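Intimin (Escherichia coli O127:H6 str. E2348/69, PDB 6TQD) probably serves as a bacterial adhesin of attaching and effacing E. coli, its extended juncture domains restraining the reach of the passenger. Local coordinates at residues V148-A161 with V174-A188. Sequence-based numbering, arbitrary orientation.
Sequences VSFNIVSGTAVLSA and VTLKSDKPGQVVVSA
Val-174 lays a methyl over the ring of Phe-150, a CH-pi contact in which CG1 stands 3.7 Å from the ring centroid, 8° off the normal. Its chi1 of 66° sets CG1 between backbone N and carbonyl carbon, above the ring, while CG2 goes to Ser-160. There Thr-175 N donates to Ser-160 OG (2.9 Å), a side chain standing in for a backbone acceptor, and Thr-175 O takes Ser-160 N. Leu-176, with CG anti to the backbone N (chi1 -175°), brings CD1 to Ala-157 CB (3.6 Å), Leu-159 CD2 and Ile-152 CD1. Lys-177 and Val-158 form an antiparallel hydrogen-bonded pair. Ser-178 OG donates to Thr-156 O (2.6 Å) and accepts from Lys-180 N in an ST turn, tying the turn to the loop at Thr-156, and a water joins Thr-156 O to Lys-180 O. After the turn, Val-184 sets CG1 against Ile-152 CG2 and Ala-157 CB. Val-185 O accepts from Val-153 N (2.8 Å) and, weakly, from Ser-154 N: a classic beta bulge. Val-186 CG1 meets Leu-159 CD2, and Ser-187 and Asn-151 make another antiparallel hydrogen-bonded pair before Ala-188 CB reaches Val-148 CG1 (3.9 Å). Each segment thus passes between sheets of the Ig-like sandwich: directional hydrogen bonds fix register within each sheet, though Ala-161 O is buried without a partner, while less directional apolar contacts (Phe-150/Val-174, Ile-152/Leu-176, Leu-159/Val-186) join the sheets.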
loop_
_atom_site.group_PDB
_atom_site.type_symbol
_atom_site.label_atom_id
_atom_site.label_comp_id
_atom_site.label_asym_id
_atom_site.label_seq_id
_atom_site.Cartn_x
_atom_site.Cartn_y
_atom_site.Cartn_z
ATOM N N VAL A 148 -1.005 3.391 17.786
ATOM C CA VAL A 148 -0.889 1.980 17.436
ATOM C C VAL A 148 -0.969 1.175 18.718
ATOM O O VAL A 148 -0.245 1.461 19.671
ATOM C CB VAL A 148 0.432 1.693 16.709
ATOM C CG1 VAL A 148 0.535 0.237 16.378
ATOM C CG2 VAL A 148 0.546 2.537 15.437
ATOM N N SER A 149 -1.829 0.159 18.734
ATOM C CA SER A 149 -2.026 -0.704 19.890
ATOM C C SER A 149 -1.245 -1.993 19.699
ATOM O O SER A 149 -1.316 -2.608 18.631
ATOM C CB SER A 149 -3.511 -1.041 20.051
ATOM O OG SER A 149 -4.247 0.101 20.444
ATOM N N PHE A 150 -0.510 -2.401 20.739
ATOM C CA PHE A 150 0.327 -3.591 20.706
ATOM C C PHE A 150 -0.197 -4.640 21.681
ATOM O O PHE A 150 -0.619 -4.312 22.795
ATOM C CB PHE A 150 1.780 -3.279 21.079
ATOM C CG PHE A 150 2.402 -2.208 20.229
ATOM C CD1 PHE A 150 2.745 -0.987 20.786
ATOM C CD2 PHE A 150 2.667 -2.427 18.889
ATOM C CE1 PHE A 150 3.324 -0.010 20.018
ATOM C CE2 PHE A 150 3.236 -1.444 18.111
ATOM C CZ PHE A 150 3.574 -0.229 18.684
ATOM N N ASN A 151 -0.165 -5.902 21.263
ATOM C CA ASN A 151 -0.688 -6.983 22.084
ATOM C C ASN A 151 0.062 -8.274 21.795
ATOM O O ASN A 151 0.433 -8.543 20.654
ATOM C CB ASN A 151 -2.185 -7.194 21.815
ATOM C CG ASN A 151 -3.034 -6.048 22.324
ATOM O OD1 ASN A 151 -3.442 -5.173 21.557
ATOM N ND2 ASN A 151 -3.295 -6.039 23.624
ATOM N N ILE A 152 0.276 -9.075 22.839
ATOM C CA ILE A 152 0.886 -10.391 22.693
ATOM C C ILE A 152 -0.226 -11.378 22.342
ATOM O O ILE A 152 -1.150 -11.594 23.133
ATOM C CB ILE A 152 1.652 -10.813 23.958
ATOM C CG1 ILE A 152 2.842 -9.881 24.160
ATOM C CG2 ILE A 152 2.126 -12.259 23.812
ATOM C CD1 ILE A 152 3.567 -10.043 25.482
ATOM N N VAL A 153 -0.149 -11.957 21.143
ATOM C CA VAL A 153 -1.168 -12.884 20.669
ATOM C C VAL A 153 -0.976 -14.265 21.275
ATOM O O VAL A 153 -1.950 -14.946 21.628
ATOM C CB VAL A 153 -1.139 -12.941 19.128
ATOM C CG1 VAL A 153 -2.142 -13.957 18.617
ATOM C CG2 VAL A 153 -1.387 -11.566 18.538
ATOM N N SER A 154 0.269 -14.714 21.372
ATOM C CA SER A 154 0.547 -16.037 21.908
ATOM C C SER A 154 1.952 -16.034 22.476
ATOM O O SER A 154 2.832 -15.309 21.994
ATOM C CB SER A 154 0.445 -17.117 20.825
ATOM O OG SER A 154 1.335 -16.856 19.753
ATOM N N GLY A 155 2.159 -16.869 23.478
ATOM C CA GLY A 155 3.434 -16.967 24.163
ATOM C C GLY A 155 3.470 -16.140 25.435
ATOM O O GLY A 155 2.550 -15.384 25.757
ATOM N N THR A 156 4.576 -16.294 26.172
ATOM C CA THR A 156 4.767 -15.674 27.478
ATOM C C THR A 156 5.894 -14.656 27.369
ATOM O O THR A 156 7.057 -15.029 27.157
ATOM C CB THR A 156 5.119 -16.737 28.516
ATOM O OG1 THR A 156 4.079 -17.725 28.577
ATOM C CG2 THR A 156 5.317 -16.101 29.889
ATOM N N ALA A 157 5.563 -13.384 27.554
ATOM C CA ALA A 157 6.525 -12.293 27.420
ATOM C C ALA A 157 5.895 -11.034 28.002
ATOM O O ALA A 157 4.766 -11.053 28.500
ATOM C CB ALA A 157 6.947 -12.108 25.960
ATOM N N VAL A 158 6.633 -9.926 27.923
ATOM C CA VAL A 158 6.192 -8.646 28.472
ATOM C C VAL A 158 6.511 -7.543 27.469
ATOM O O VAL A 158 7.660 -7.414 27.025
ATOM C CB VAL A 158 6.882 -8.341 29.820
ATOM C CG1 VAL A 158 6.361 -7.038 30.396
ATOM C CG2 VAL A 158 6.694 -9.494 30.806
ATOM N N LEU A 159 5.502 -6.741 27.129
ATOM C CA LEU A 159 5.664 -5.590 26.252
ATOM C C LEU A 159 5.998 -4.353 27.076
ATOM O O LEU A 159 5.507 -4.184 28.197
ATOM C CB LEU A 159 4.377 -5.334 25.465
ATOM C CG LEU A 159 4.068 -6.301 24.324
ATOM C CD1 LEU A 159 2.652 -6.091 23.837
ATOM C CD2 LEU A 159 5.040 -6.135 23.166
ATOM N N SER A 160 6.851 -3.491 26.522
ATOM C CA SER A 160 7.229 -2.269 27.224
ATOM C C SER A 160 6.091 -1.265 27.311
ATOM O O SER A 160 6.107 -0.404 28.199
ATOM C CB SER A 160 8.457 -1.632 26.570
ATOM O OG SER A 160 8.208 -1.340 25.210
ATOM N N ALA A 161 5.116 -1.349 26.413
ATOM C CA ALA A 161 3.973 -0.452 26.392
ATOM C C ALA A 161 2.878 -1.135 25.582
ATOM O O ALA A 161 3.146 -2.026 24.776
ATOM C CB ALA A 161 4.312 0.898 25.757
ATOM N N VAL A 174 7.939 -0.612 20.017
ATOM C CA VAL A 174 7.707 -1.212 21.333
ATOM C C VAL A 174 8.767 -2.290 21.512
ATOM O O VAL A 174 9.301 -2.814 20.538
ATOM C CB VAL A 174 6.275 -1.794 21.426
ATOM C CG1 VAL A 174 6.106 -2.968 20.473
ATOM C CG2 VAL A 174 5.945 -2.196 22.856
ATOM N N THR A 175 9.074 -2.636 22.773
ATOM C CA THR A 175 10.044 -3.690 23.043
ATOM C C THR A 175 9.370 -4.872 23.738
ATOM O O THR A 175 8.317 -4.734 24.366
ATOM C CB THR A 175 11.237 -3.214 23.886
ATOM O OG1 THR A 175 10.840 -3.052 25.254
ATOM C CG2 THR A 175 11.795 -1.895 23.348
ATOM N N LEU A 176 9.982 -6.041 23.576
ATOM C CA LEU A 176 9.488 -7.309 24.096
ATOM C C LEU A 176 10.631 -8.025 24.804
ATOM O O LEU A 176 11.737 -8.094 24.270
ATOM C CB LEU A 176 8.991 -8.173 22.934
ATOM C CG LEU A 176 8.333 -9.488 23.326
ATOM C CD1 LEU A 176 6.923 -9.229 23.844
ATOM C CD2 LEU A 176 8.328 -10.461 22.156
ATOM N N LYS A 177 10.356 -8.557 25.993
ATOM C CA LYS A 177 11.327 -9.333 26.766
ATOM C C LYS A 177 10.616 -10.550 27.339
ATOM O O LYS A 177 9.391 -10.557 27.491
ATOM C CB LYS A 177 11.918 -8.517 27.926
ATOM C CG LYS A 177 12.618 -7.234 27.501
ATOM C CD LYS A 177 12.979 -6.369 28.699
ATOM C CE LYS A 177 13.620 -5.062 28.259
ATOM N NZ LYS A 177 13.972 -4.193 29.416
ATOM N N SER A 178 11.382 -11.583 27.676
ATOM C CA SER A 178 10.771 -12.775 28.259
ATOM C C SER A 178 11.775 -13.531 29.114
ATOM O O SER A 178 12.964 -13.577 28.787
ATOM C CB SER A 178 10.230 -13.723 27.183
ATOM O OG SER A 178 9.602 -14.845 27.776
ATOM N N ASP A 179 11.272 -14.120 30.202
ATOM C CA ASP A 179 12.017 -15.014 31.078
ATOM C C ASP A 179 11.808 -16.490 30.751
ATOM O O ASP A 179 12.330 -17.348 31.468
ATOM C CB ASP A 179 11.576 -14.793 32.533
ATOM C CG ASP A 179 12.066 -13.483 33.103
ATOM O OD1 ASP A 179 13.296 -13.320 33.257
ATOM O OD2 ASP A 179 11.219 -12.612 33.401
ATOM N N LYS A 180 11.050 -16.811 29.711
ATOM C CA LYS A 180 10.686 -18.188 29.408
ATOM C C LYS A 180 11.093 -18.504 27.977
ATOM O O LYS A 180 10.843 -17.688 27.069
ATOM C CB LYS A 180 9.164 -18.355 29.570
ATOM C CG LYS A 180 8.643 -19.733 29.191
ATOM C CD LYS A 180 7.143 -19.842 29.435
ATOM C CE LYS A 180 6.592 -21.179 28.964
ATOM N NZ LYS A 180 5.117 -21.272 29.162
ATOM N N PRO A 181 11.713 -19.655 27.722
ATOM C CA PRO A 181 11.981 -20.041 26.330
ATOM C C PRO A 181 10.689 -20.385 25.608
ATOM O O PRO A 181 9.771 -20.962 26.190
ATOM C CB PRO A 181 12.877 -21.279 26.472
ATOM C CG PRO A 181 12.500 -21.848 27.786
ATOM C CD PRO A 181 12.216 -20.666 28.673
ATOM N N GLY A 182 10.635 -20.039 24.334
ATOM C CA GLY A 182 9.473 -20.338 23.519
ATOM C C GLY A 182 9.249 -19.265 22.472
ATOM O O GLY A 182 9.950 -18.254 22.410
ATOM N N GLN A 183 8.231 -19.505 21.650
ATOM C CA GLN A 183 7.868 -18.590 20.579
ATOM C C GLN A 183 6.848 -17.569 21.069
ATOM O O GLN A 183 5.998 -17.865 21.906
ATOM C CB GLN A 183 7.270 -19.373 19.409
ATOM C CG GLN A 183 8.286 -20.169 18.600
ATOM C CD GLN A 183 7.678 -20.782 17.349
ATOM O OE1 GLN A 183 6.522 -20.519 17.011
ATOM N NE2 GLN A 183 8.452 -21.611 16.659
ATOM N N VAL A 184 6.938 -16.352 20.526
ATOM C CA VAL A 184 6.030 -15.269 20.883
ATOM C C VAL A 184 5.588 -14.571 19.605
ATOM O O VAL A 184 6.414 -14.286 18.733
ATOM C CB VAL A 184 6.711 -14.252 21.823
ATOM C CG1 VAL A 184 5.717 -13.200 22.286
ATOM C CG2 VAL A 184 7.355 -14.949 23.019
ATOM N N VAL A 185 4.288 -14.294 19.492
ATOM C CA VAL A 185 3.728 -13.511 18.398
ATOM C C VAL A 185 3.146 -12.238 18.988
ATOM O O VAL A 185 2.330 -12.295 19.913
ATOM C CB VAL A 185 2.651 -14.293 17.624
ATOM C CG1 VAL A 185 1.995 -13.396 16.577
ATOM C CG2 VAL A 185 3.239 -15.522 16.956
ATOM N N VAL A 186 3.570 -11.094 18.454
ATOM C CA VAL A 186 3.064 -9.789 18.851
ATOM C C VAL A 186 2.301 -9.203 17.673
ATOM O O VAL A 186 2.639 -9.462 16.516
ATOM C CB VAL A 186 4.214 -8.844 19.251
ATOM C CG1 VAL A 186 3.668 -7.531 19.742
ATOM C CG2 VAL A 186 5.098 -9.499 20.315
ATOM N N SER A 187 1.260 -8.418 17.974
ATOM C CA SER A 187 0.444 -7.788 16.943
ATOM C C SER A 187 0.382 -6.283 17.152
ATOM O O SER A 187 0.603 -5.766 18.254
ATOM C CB SER A 187 -0.985 -8.343 16.964
ATOM O OG SER A 187 -1.676 -7.879 18.110
ATOM N N ALA A 188 0.053 -5.584 16.058
ATOM C CA ALA A 188 -0.104 -4.136 16.030
ATOM C C ALA A 188 -1.409 -3.782 15.318
ATOM O O ALA A 188 -1.762 -4.405 14.319
ATOM C CB ALA A 188 1.069 -3.497 15.258
HETATM O O HOH W 1 -2.570 -5.189 18.383
HETATM O O HOH W 2 3.782 -18.254 19.632
HETATM O O HOH W 3 8.836 -16.934 25.509
HETATM O O HOH W 4 6.505 -18.105 24.730
HETATM O O HOH W 5 9.575 -5.299 27.313
#